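Local coordinates for protein cysteine desulfurase (Fervidobacterium islandicum, PDB 6A6E) that probably catalyses, as a pyridoxal-phosphate-dependent SufS-type cysteine desulfurase, the release of sulfur from L-cysteine for iron-sulfur cluster assembly, at residues 125-136 with 177-187; 191-199 with 217-228. One frame throughout, in Å; residues are numbered along the deposited sequence.

Contact 1 of 2, residues 125-136 with 177-187; sequences TVLISQVEHHAN and PKVVSITGQSN. With PLP (pyridoxal-5'-phosphate), chain E.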
loop_
_atom_site.group_PDB
_atom_site.type_symbol
_atom_site.label_atom_id
_atom_site.label_comp_id
_atom_site.label_asym_id
_atom_site.label_seq_id
_atom_site.Cartn_x
_atom_site.Cartn_y
_atom_site.Cartn_z
ATOM N N THR A 125 28.765 9.718 -0.006
ATOM C CA THR A 125 28.598 8.789 -1.143
ATOM C C THR A 125 27.750 7.628 -0.702
ATOM O O THR A 125 27.913 7.147 0.425
ATOM C CB THR A 125 29.954 8.211 -1.619
ATOM O OG1 THR A 125 30.725 9.279 -2.123
ATOM C CG2 THR A 125 29.815 7.167 -2.723
ATOM N N VAL A 126 26.831 7.245 -1.596
ATOM C CA VAL A 126 26.064 6.049 -1.503
ATOM C C VAL A 126 26.666 5.111 -2.508
ATOM O O VAL A 126 26.710 5.446 -3.677
ATOM C CB VAL A 126 24.561 6.228 -1.936
ATOM C CG1 VAL A 126 23.835 4.908 -1.749
ATOM C CG2 VAL A 126 23.904 7.270 -1.084
ATOM N N LEU A 127 27.011 3.919 -2.066
ATOM C CA LEU A 127 27.520 2.871 -2.930
ATOM C C LEU A 127 26.440 1.808 -3.176
ATOM O O LEU A 127 25.970 1.151 -2.240
ATOM C CB LEU A 127 28.689 2.171 -2.258
ATOM C CG LEU A 127 29.339 0.990 -2.986
ATOM C CD1 LEU A 127 29.900 1.475 -4.316
ATOM C CD2 LEU A 127 30.453 0.399 -2.113
ATOM N N ILE A 128 26.122 1.582 -4.447
ATOM C CA ILE A 128 25.234 0.477 -4.853
ATOM C C ILE A 128 25.942 -0.442 -5.836
ATOM O O ILE A 128 27.108 -0.273 -6.050
ATOM C CB ILE A 128 23.915 1.020 -5.424
ATOM C CG1 ILE A 128 24.125 1.855 -6.659
ATOM C CG2 ILE A 128 23.207 1.871 -4.375
ATOM C CD1 ILE A 128 22.819 2.454 -7.193
ATOM N N SER A 129 25.284 -1.456 -6.375
ATOM C CA SER A 129 25.925 -2.292 -7.355
ATOM C C SER A 129 25.353 -2.042 -8.759
ATOM O O SER A 129 24.250 -1.523 -8.907
ATOM C CB SER A 129 25.786 -3.752 -6.968
ATOM O OG SER A 129 24.722 -4.339 -7.660
ATOM N N GLN A 130 26.115 -2.438 -9.792
ATOM C CA GLN A 130 25.684 -2.312 -11.159
ATOM C C GLN A 130 24.492 -3.215 -11.512
ATOM O O GLN A 130 23.845 -2.999 -12.536
ATOM C CB GLN A 130 26.842 -2.604 -12.146
ATOM C CG GLN A 130 27.745 -1.422 -12.334
ATOM C CD GLN A 130 28.831 -1.566 -13.428
ATOM O OE1 GLN A 130 29.269 -2.651 -13.783
ATOM N NE2 GLN A 130 29.254 -0.413 -13.952
ATOM N N VAL A 131 24.232 -4.249 -10.740
ATOM C CA VAL A 131 23.144 -5.127 -11.091
ATOM C C VAL A 131 21.828 -4.787 -10.359
ATOM O O VAL A 131 20.861 -5.573 -10.416
ATOM C CB VAL A 131 23.542 -6.601 -10.831
ATOM C CG1 VAL A 131 24.948 -6.864 -11.358
ATOM C CG2 VAL A 131 23.507 -6.952 -9.370
ATOM N N GLU A 132 21.742 -3.652 -9.678
ATOM C CA GLU A 132 20.483 -3.326 -8.920
ATOM C C GLU A 132 19.251 -3.168 -9.841
ATOM O O GLU A 132 19.321 -2.675 -10.968
ATOM C CB GLU A 132 20.624 -2.082 -8.101
ATOM C CG GLU A 132 21.743 -2.111 -7.084
ATOM C CD GLU A 132 21.644 -3.314 -6.166
ATOM O OE1 GLU A 132 22.702 -3.951 -5.845
ATOM O OE2 GLU A 132 20.489 -3.603 -5.733
ATOM N N HIS A 133 18.161 -3.683 -9.345
ATOM C CA HIS A 133 16.827 -3.360 -9.772
ATOM C C HIS A 133 16.589 -1.839 -9.668
ATOM O O HIS A 133 17.170 -1.151 -8.828
ATOM C CB HIS A 133 15.858 -4.206 -8.924
ATOM C CG HIS A 133 14.409 -4.128 -9.339
ATOM N ND1 HIS A 133 13.639 -2.991 -9.158
ATOM C CD2 HIS A 133 13.581 -5.071 -9.835
ATOM C CE1 HIS A 133 12.412 -3.222 -9.587
ATOM N NE2 HIS A 133 12.352 -4.474 -10.011
ATOM N N HIS A 134 15.782 -1.296 -10.594
ATOM C CA HIS A 134 15.436 0.135 -10.589
ATOM C C HIS A 134 14.999 0.628 -9.203
ATOM O O HIS A 134 15.288 1.751 -8.843
ATOM C CB HIS A 134 14.347 0.449 -11.634
ATOM C CG HIS A 134 14.854 0.330 -13.033
ATOM N ND1 HIS A 134 14.025 0.169 -14.131
ATOM C CD2 HIS A 134 16.123 0.231 -13.496
ATOM C CE1 HIS A 134 14.771 0.030 -15.215
ATOM N NE2 HIS A 134 16.048 0.043 -14.848
ATOM N N ALA A 135 14.321 -0.221 -8.447
ATOM C CA ALA A 135 13.856 0.145 -7.074
ATOM C C ALA A 135 14.959 0.511 -6.093
ATOM O O ALA A 135 14.759 1.328 -5.167
ATOM C CB ALA A 135 13.072 -0.990 -6.512
ATOM N N ASN A 136 16.125 -0.112 -6.300
ATOM C CA ASN A 136 17.341 0.186 -5.516
ATOM C C ASN A 136 18.402 0.929 -6.345
ATOM O O ASN A 136 19.616 0.842 -6.069
ATOM C CB ASN A 136 17.925 -1.099 -4.902
ATOM C CG ASN A 136 18.855 -0.798 -3.721
ATOM O OD1 ASN A 136 18.676 0.203 -3.028
ATOM N ND2 ASN A 136 19.827 -1.690 -3.476
ATOM N N PRO A 177 32.157 4.792 2.268
ATOM C CA PRO A 177 30.798 5.190 1.898
ATOM C C PRO A 177 29.888 5.396 3.099
ATOM O O PRO A 177 29.919 4.626 4.052
ATOM C CB PRO A 177 30.308 4.018 1.015
ATOM C CG PRO A 177 31.142 2.846 1.366
ATOM C CD PRO A 177 32.503 3.454 1.757
ATOM N N LYS A 178 29.070 6.439 3.062
ATOM C CA LYS A 178 28.143 6.698 4.137
ATOM C C LYS A 178 27.034 5.613 4.151
ATOM O O LYS A 178 26.623 5.137 5.226
ATOM C CB LYS A 178 27.578 8.121 4.039
ATOM C CG LYS A 178 26.772 8.536 5.264
ATOM C CD LYS A 178 27.657 8.545 6.529
ATOM C CE LYS A 178 27.327 9.640 7.504
ATOM N NZ LYS A 178 27.529 10.968 6.846
ATOM N N VAL A 179 26.612 5.184 2.966
ATOM C CA VAL A 179 25.545 4.160 2.806
ATOM C C VAL A 179 25.976 3.169 1.726
ATOM O O VAL A 179 26.537 3.572 0.708
ATOM C CB VAL A 179 24.197 4.821 2.389
ATOM C CG1 VAL A 179 23.115 3.797 2.086
ATOM C CG2 VAL A 179 23.758 5.701 3.510
ATOM N N VAL A 180 25.731 1.887 1.977
ATOM C CA VAL A 180 25.889 0.835 0.987
ATOM C C VAL A 180 24.474 0.188 0.842
ATOM O O VAL A 180 23.889 -0.248 1.844
ATOM C CB VAL A 180 26.898 -0.242 1.445
ATOM C CG1 VAL A 180 26.969 -1.442 0.506
ATOM C CG2 VAL A 180 28.307 0.335 1.509
ATOM N N SER A 181 23.928 0.151 -0.365
ATOM C CA SER A 181 22.647 -0.507 -0.605
ATOM C C SER A 181 22.834 -1.515 -1.676
ATOM O O SER A 181 23.168 -1.174 -2.782
ATOM C CB SER A 181 21.575 0.498 -1.015
ATOM O OG SER A 181 20.260 -0.054 -0.941
ATOM N N ILE A 182 22.584 -2.765 -1.376
ATOM C CA ILE A 182 22.838 -3.765 -2.343
ATOM C C ILE A 182 21.766 -4.831 -2.329
ATOM O O ILE A 182 21.183 -5.081 -1.273
ATOM C CB ILE A 182 24.254 -4.418 -2.062
ATOM C CG1 ILE A 182 24.634 -5.328 -3.240
ATOM C CG2 ILE A 182 24.261 -5.184 -0.753
ATOM C CD1 ILE A 182 26.098 -5.694 -3.293
ATOM N N THR A 183 21.571 -5.494 -3.474
ATOM C CA THR A 183 20.632 -6.572 -3.574
ATOM C C THR A 183 21.139 -7.802 -2.824
ATOM O O THR A 183 22.324 -8.070 -2.738
ATOM C CB THR A 183 20.332 -6.950 -5.045
ATOM O OG1 THR A 183 19.335 -7.951 -5.051
ATOM C CG2 THR A 183 21.585 -7.480 -5.812
ATOM N N GLY A 184 20.226 -8.499 -2.187
ATOM C CA GLY A 184 20.533 -9.748 -1.558
ATOM C C GLY A 184 20.625 -10.844 -2.615
ATOM O O GLY A 184 21.272 -11.892 -2.389
ATOM N N GLN A 185 19.955 -10.639 -3.751
ATOM C CA GLN A 185 20.027 -11.558 -4.897
ATOM C C GLN A 185 19.439 -10.885 -6.123
ATOM O O GLN A 185 18.321 -10.330 -6.041
ATOM C CB GLN A 185 19.204 -12.823 -4.620
ATOM C CG GLN A 185 19.116 -13.793 -5.803
ATOM C CD GLN A 185 18.200 -14.965 -5.543
ATOM O OE1 GLN A 185 17.445 -14.955 -4.592
ATOM N NE2 GLN A 185 18.289 -15.990 -6.352
ATOM N N SER A 186 20.163 -10.939 -7.251
ATOM C CA SER A 186 19.753 -10.285 -8.489
ATOM C C SER A 186 18.569 -11.004 -9.083
ATOM O O SER A 186 18.523 -12.242 -9.120
ATOM C CB SER A 186 20.904 -10.190 -9.501
ATOM O OG SER A 186 20.461 -9.803 -10.811
ATOM N N ASN A 187 17.618 -10.187 -9.530
ATOM C CA ASN A 187 16.439 -10.639 -10.250
ATOM C C ASN A 187 16.740 -10.962 -11.727
ATOM O O ASN A 187 15.833 -11.382 -12.420
ATOM C CB ASN A 187 15.315 -9.578 -10.204
ATOM C CG ASN A 187 15.624 -8.352 -11.025
ATOM O OD1 ASN A 187 16.701 -7.801 -10.917
ATOM N ND2 ASN A 187 14.664 -7.894 -11.850
HETATM N N1 PLP E . 14.324 -5.572 -6.104
HETATM C C2 PLP E . 14.389 -6.797 -6.558
HETATM C C2A PLP E . 15.701 -7.501 -6.647
HETATM C C3 PLP E . 13.141 -7.412 -7.008
HETATM O O3 PLP E . 13.198 -8.638 -7.500
HETATM C C4 PLP E . 11.872 -6.699 -6.875
HETATM C C4A PLP E . 10.584 -7.277 -7.209
HETATM C C5 PLP E . 11.925 -5.318 -6.385
HETATM C C6 PLP E . 13.161 -4.863 -6.037
HETATM C C5A PLP E . 10.680 -4.431 -6.289
HETATM O O4P PLP E . 9.521 -4.927 -5.637
HETATM P P PLP E . 8.043 -4.258 -5.662
HETATM O O1P PLP E . 8.104 -2.947 -4.984
HETATM O O2P PLP E . 7.729 -4.264 -7.130
HETATM O O3P PLP E . 7.293 -5.272 -4.853
HETATM O O HOH W 1 30.544 9.062 2.012
HETATM O O HOH W 2 19.206 -7.467 -10.741
#
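Val126 and Leu127 pair with Val179 and Val180 as parallel neighbours in the large mixed sheet of a PLP-dependent aminotransferase-type fold, strands 125-129 and 179-183 running 18° apart. Leu127 is held from both ends: its N reaches Val179 O at 2.8 Å, and its O takes Ser181 N at 2.9 Å. On one face Val126 and Val179 lie side by side, CG1 to CG1; on the other, Leu127 CB rests against Pro177 CB and Val180 CG2.

Past the strands, 125-136 turns back over the end of 179-183, and Glu132 ties the two together. Its chain bends at chi2 (-54°), bringing the carboxylate to the backbone of Thr183, whose N gives a hydrogen bond to the syn lone pair of OE1 at 3.0 Å. OE1 also accepts from Ser129 OG on its anti side, some way out of the carboxylate plane, while Asn136 ND2 meets OE2 from above that plane. With an alanine here, Thr183 N would probably lack this acceptor, and Ser129 OG and Asn136 ND2 would each lose a carboxylate partner. Asn136 OD1 in turn accepts from Ser181 OG, 2.6 Å away, in the carbonyl plane.

Segment 125-136 then reaches the cofactor. PLP C6 lies over the centre of the imidazole, 3.6 Å from the plane of the His133 ring, and Ala135 N donates to His133 ND1 within that ring's plane at 2.9 Å.

Contact 2 of 2, residues 191-199 with 217-228; sequences QEMPIELIR and HKKVDVKKLDVD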
loop_
_atom_site.group_PDB
_atom_site.type_symbol
_atom_site.label_atom_id
_atom_site.label_comp_id
_atom_site.label_asym_id
_atom_site.label_seq_id
_atom_site.Cartn_x
_atom_site.Cartn_y
_atom_site.Cartn_z
ATOM N N GLN A 191 22.252 -14.245 -8.893
ATOM C CA GLN A 191 23.371 -14.361 -7.949
ATOM C C GLN A 191 22.964 -13.951 -6.526
ATOM O O GLN A 191 22.606 -12.781 -6.299
ATOM C CB GLN A 191 24.563 -13.480 -8.374
ATOM C CG GLN A 191 25.774 -13.706 -7.464
ATOM C CD GLN A 191 26.958 -12.822 -7.735
ATOM O OE1 GLN A 191 26.905 -11.946 -8.589
ATOM N NE2 GLN A 191 28.040 -13.011 -6.940
ATOM N N GLU A 192 23.022 -14.886 -5.581
ATOM C CA GLU A 192 22.965 -14.543 -4.159
ATOM C C GLU A 192 24.264 -13.849 -3.725
ATOM O O GLU A 192 25.325 -14.377 -3.931
ATOM C CB GLU A 192 22.716 -15.769 -3.294
ATOM C CG GLU A 192 21.362 -16.433 -3.606
ATOM C CD GLU A 192 21.072 -17.693 -2.792
ATOM O OE1 GLU A 192 21.999 -18.202 -2.130
ATOM O OE2 GLU A 192 19.906 -18.195 -2.816
ATOM N N MET A 193 24.148 -12.651 -3.146
ATOM C CA MET A 193 25.288 -11.839 -2.825
ATOM C C MET A 193 25.912 -12.212 -1.460
ATOM O O MET A 193 25.215 -12.638 -0.538
ATOM C CB MET A 193 24.927 -10.344 -2.831
ATOM C CG MET A 193 24.479 -9.793 -4.183
ATOM S SD MET A 193 25.691 -10.058 -5.536
ATOM C CE MET A 193 24.795 -9.529 -7.005
ATOM N N PRO A 194 27.219 -11.995 -1.339
ATOM C CA PRO A 194 27.958 -12.270 -0.130
ATOM C C PRO A 194 27.733 -11.123 0.858
ATOM O O PRO A 194 28.602 -10.286 1.107
ATOM C CB PRO A 194 29.412 -12.372 -0.649
ATOM C CG PRO A 194 29.461 -11.329 -1.711
ATOM C CD PRO A 194 28.098 -11.485 -2.413
ATOM N N ILE A 195 26.552 -11.099 1.466
ATOM C CA ILE A 195 26.194 -10.004 2.376
ATOM C C ILE A 195 27.156 -9.789 3.572
ATOM O O ILE A 195 27.524 -8.625 3.873
ATOM C CB ILE A 195 24.773 -10.214 2.940
ATOM C CG1 ILE A 195 23.771 -10.142 1.801
ATOM C CG2 ILE A 195 24.469 -9.146 3.974
ATOM C CD1 ILE A 195 22.371 -10.569 2.207
ATOM N N GLU A 196 27.571 -10.866 4.228
ATOM C CA GLU A 196 28.543 -10.736 5.362
ATOM C C GLU A 196 29.906 -10.187 4.943
ATOM O O GLU A 196 30.480 -9.328 5.614
ATOM C CB GLU A 196 28.664 -12.054 6.099
ATOM C CG GLU A 196 27.363 -12.339 6.829
ATOM C CD GLU A 196 27.392 -13.518 7.788
ATOM O OE1 GLU A 196 28.388 -13.691 8.492
ATOM O OE2 GLU A 196 26.382 -14.243 7.877
ATOM N N LEU A 197 30.380 -10.604 3.779
ATOM C CA LEU A 197 31.639 -10.048 3.255
ATOM C C LEU A 197 31.440 -8.549 3.018
ATOM O O LEU A 197 32.298 -7.729 3.362
ATOM C CB LEU A 197 32.030 -10.769 1.990
ATOM C CG LEU A 197 33.191 -10.128 1.222
ATOM C CD1 LEU A 197 34.509 -10.187 2.003
ATOM C CD2 LEU A 197 33.286 -10.793 -0.143
ATOM N N ILE A 198 30.274 -8.164 2.481
ATOM C CA ILE A 198 30.008 -6.734 2.310
ATOM C C ILE A 198 29.924 -6.018 3.634
ATOM O O ILE A 198 30.473 -4.918 3.800
ATOM C CB ILE A 198 28.755 -6.485 1.398
ATOM C CG1 ILE A 198 29.061 -7.025 0.019
ATOM C CG2 ILE A 198 28.389 -4.988 1.328
ATOM C CD1 ILE A 198 27.837 -7.247 -0.802
ATOM N N ARG A 199 29.278 -6.629 4.614
ATOM C CA ARG A 199 29.119 -5.967 5.902
ATOM C C ARG A 199 30.504 -5.676 6.546
ATOM O O ARG A 199 30.719 -4.574 7.085
ATOM C CB ARG A 199 28.314 -6.888 6.796
ATOM C CG ARG A 199 28.326 -6.592 8.294
ATOM C CD ARG A 199 27.585 -5.342 8.701
ATOM N NE ARG A 199 28.110 -4.066 8.208
ATOM C CZ ARG A 199 27.467 -2.897 8.342
ATOM N NH1 ARG A 199 26.268 -2.834 8.926
ATOM N NH2 ARG A 199 27.980 -1.779 7.844
ATOM N N HIS A 217 12.865 -17.475 -0.631
ATOM C CA HIS A 217 13.317 -18.874 -0.770
ATOM C C HIS A 217 14.543 -19.195 0.066
ATOM O O HIS A 217 14.991 -20.349 0.056
ATOM C CB HIS A 217 13.652 -19.217 -2.225
ATOM C CG HIS A 217 14.862 -18.518 -2.697
ATOM N ND1 HIS A 217 16.122 -19.069 -2.578
ATOM C CD2 HIS A 217 15.024 -17.306 -3.279
ATOM C CE1 HIS A 217 17.022 -18.201 -3.023
ATOM N NE2 HIS A 217 16.387 -17.122 -3.461
ATOM N N LYS A 218 15.058 -18.225 0.807
ATOM C CA LYS A 218 16.192 -18.525 1.620
ATOM C C LYS A 218 16.083 -17.908 2.988
ATOM O O LYS A 218 15.701 -16.727 3.139
ATOM C CB LYS A 218 17.442 -18.037 0.930
ATOM C CG LYS A 218 18.679 -18.333 1.735
ATOM C CD LYS A 218 19.928 -17.914 1.025
ATOM C CE LYS A 218 21.009 -18.823 1.484
ATOM N NZ LYS A 218 22.243 -18.209 0.968
ATOM N N LYS A 219 16.460 -18.701 3.990
ATOM C CA LYS A 219 16.508 -18.236 5.346
ATOM C C LYS A 219 17.330 -16.954 5.540
ATOM O O LYS A 219 18.478 -16.837 5.091
ATOM C CB LYS A 219 16.997 -19.313 6.302
ATOM C CG LYS A 219 16.637 -18.963 7.723
ATOM C CD LYS A 219 17.311 -19.837 8.756
ATOM C CE LYS A 219 17.157 -19.211 10.146
ATOM N NZ LYS A 219 17.216 -20.286 11.182
ATOM N N VAL A 220 16.710 -15.988 6.224
ATOM C CA VAL A 220 17.353 -14.693 6.478
ATOM C C VAL A 220 17.278 -14.434 7.996
ATOM O O VAL A 220 16.209 -14.511 8.607
ATOM C CB VAL A 220 16.680 -13.574 5.665
ATOM C CG1 VAL A 220 17.094 -12.185 6.140
ATOM C CG2 VAL A 220 17.008 -13.688 4.173
ATOM N N ASP A 221 18.439 -14.226 8.622
ATOM C CA ASP A 221 18.548 -13.949 10.033
ATOM C C ASP A 221 19.289 -12.636 10.118
ATOM O O ASP A 221 20.507 -12.572 9.907
ATOM C CB ASP A 221 19.301 -15.063 10.718
ATOM C CG ASP A 221 19.579 -14.776 12.191
ATOM O OD1 ASP A 221 19.630 -13.590 12.628
ATOM O OD2 ASP A 221 19.710 -15.774 12.933
ATOM N N VAL A 222 18.539 -11.562 10.422
ATOM C CA VAL A 222 19.089 -10.200 10.282
ATOM C C VAL A 222 20.224 -9.923 11.277
ATOM O O VAL A 222 21.051 -9.021 11.052
ATOM C CB VAL A 222 17.969 -9.109 10.389
ATOM C CG1 VAL A 222 17.021 -9.231 9.188
ATOM C CG2 VAL A 222 17.182 -9.218 11.693
ATOM N N LYS A 223 20.225 -10.641 12.386
ATOM C CA LYS A 223 21.273 -10.490 13.412
ATOM C C LYS A 223 22.586 -11.120 13.011
ATOM O O LYS A 223 23.635 -10.530 13.222
ATOM C CB LYS A 223 20.832 -11.085 14.746
ATOM C CG LYS A 223 19.562 -10.470 15.327
ATOM C CD LYS A 223 19.783 -9.142 16.067
ATOM C CE LYS A 223 20.186 -7.988 15.138
ATOM N NZ LYS A 223 20.263 -6.618 15.751
ATOM N N LYS A 224 22.529 -12.300 12.410
ATOM C CA LYS A 224 23.704 -12.895 11.789
ATOM C C LYS A 224 24.271 -12.086 10.654
ATOM O O LYS A 224 25.490 -11.914 10.539
ATOM C CB LYS A 224 23.370 -14.262 11.239
ATOM C CG LYS A 224 23.258 -15.265 12.323
ATOM C CD LYS A 224 22.958 -16.665 11.788
ATOM C CE LYS A 224 22.915 -17.579 13.000
ATOM N NZ LYS A 224 22.523 -18.927 12.516
ATOM N N LEU A 225 23.401 -11.602 9.775
ATOM C CA LEU A 225 23.889 -10.799 8.635
ATOM C C LEU A 225 24.405 -9.453 9.137
ATOM O O LEU A 225 25.299 -8.865 8.506
ATOM C CB LEU A 225 22.803 -10.577 7.571
ATOM C CG LEU A 225 22.238 -11.817 6.937
ATOM C CD1 LEU A 225 21.083 -11.428 6.018
ATOM C CD2 LEU A 225 23.347 -12.551 6.196
ATOM N N ASP A 226 23.840 -8.975 10.257
ATOM C CA ASP A 226 24.186 -7.663 10.834
ATOM C C ASP A 226 23.913 -6.448 9.916
ATOM O O ASP A 226 24.550 -5.371 10.015
ATOM C CB ASP A 226 25.648 -7.648 11.293
ATOM C CG ASP A 226 25.924 -6.493 12.280
ATOM O OD1 ASP A 226 25.015 -6.125 13.059
ATOM O OD2 ASP A 226 27.022 -5.916 12.272
ATOM N N VAL A 227 22.950 -6.624 9.017
ATOM C CA VAL A 227 22.478 -5.524 8.210
ATOM C C VAL A 227 21.822 -4.481 9.070
ATOM O O VAL A 227 21.247 -4.773 10.105
ATOM C CB VAL A 227 21.453 -5.969 7.117
ATOM C CG1 VAL A 227 22.073 -6.919 6.125
ATOM C CG2 VAL A 227 20.215 -6.604 7.687
ATOM N N ASP A 228 21.885 -3.234 8.627
ATOM C CA ASP A 228 21.153 -2.156 9.270
ATOM C C ASP A 228 19.674 -2.083 8.890
ATOM O O ASP A 228 18.842 -1.778 9.740
ATOM C CB ASP A 228 21.879 -0.886 8.955
ATOM C CG ASP A 228 23.367 -0.922 9.549
ATOM O OD1 ASP A 228 23.522 -1.348 10.697
ATOM O OD2 ASP A 228 24.322 -0.637 8.829
#
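Arg199, Leu225 and Glu192 carry this contact, in which the start of helix 195-201 meets the short helix 222-225 and its flanking loops, beside the large sheet of the aminotransferase-type fold. Arg199 leaves its helix with CG anti to the backbone N (chi1 164°), then bends at chi2 and chi3, which lays its aliphatic part along Leu225 O and the CB of Asp226. NH1 serves two acceptors near the guanidinium plane: a salt bridge to Asp228 OD2 at 2.9 Å, met from above the carboxylate plane, and a nearly straight hydrogen bond to Asp226 O at 3.3 Å. Arg199 NH2 goes on to Ala205 O and Phe202 O, and Asp228 OD2 also accepts from Leu207 N, so the pair is tied to strand 206-210 and to the loop before it.

Leu225 makes the apolar centre. Its CD1 touches Ile195 CD1 at 4.1 Å, while CD2 lies beside the carboxylate end of Glu196. Ile195 turns its other branch, CG2, to Val227 CG1 at 3.9 Å.

At the far end, the extended side chain of Glu192 meets the outstretched Lys218. The salt bridge between them joins Lys218 NZ to Glu192 OE1 at 3.1 Å, with the ammonium above the carboxylate plane.

Overall arrangement
The two contacts follow one another along the chain, strand 179-183 of contact 1 leading into helix 195-201 of contact 2, and their centres lie 14 Å apart. They also touch directly. Gln185 OE1 and His217 NE2 are 2.7 Å apart and probably hydrogen-bonded, as are Gly184 O and Met193 N at 3.1 Å; Ile182 CD1 packs on Ile198 CD1 at 3.4 Å. Contact 1 lies at the cofactor, contributing five residues of the PLP pocket, whereas in contact 2 the side chain of His217 comes no nearer than about 10 Å to PLP. Because Gln185 lines the PLP pocket, its link to His217 is consistent with contact 2 lying in a second shell around the site.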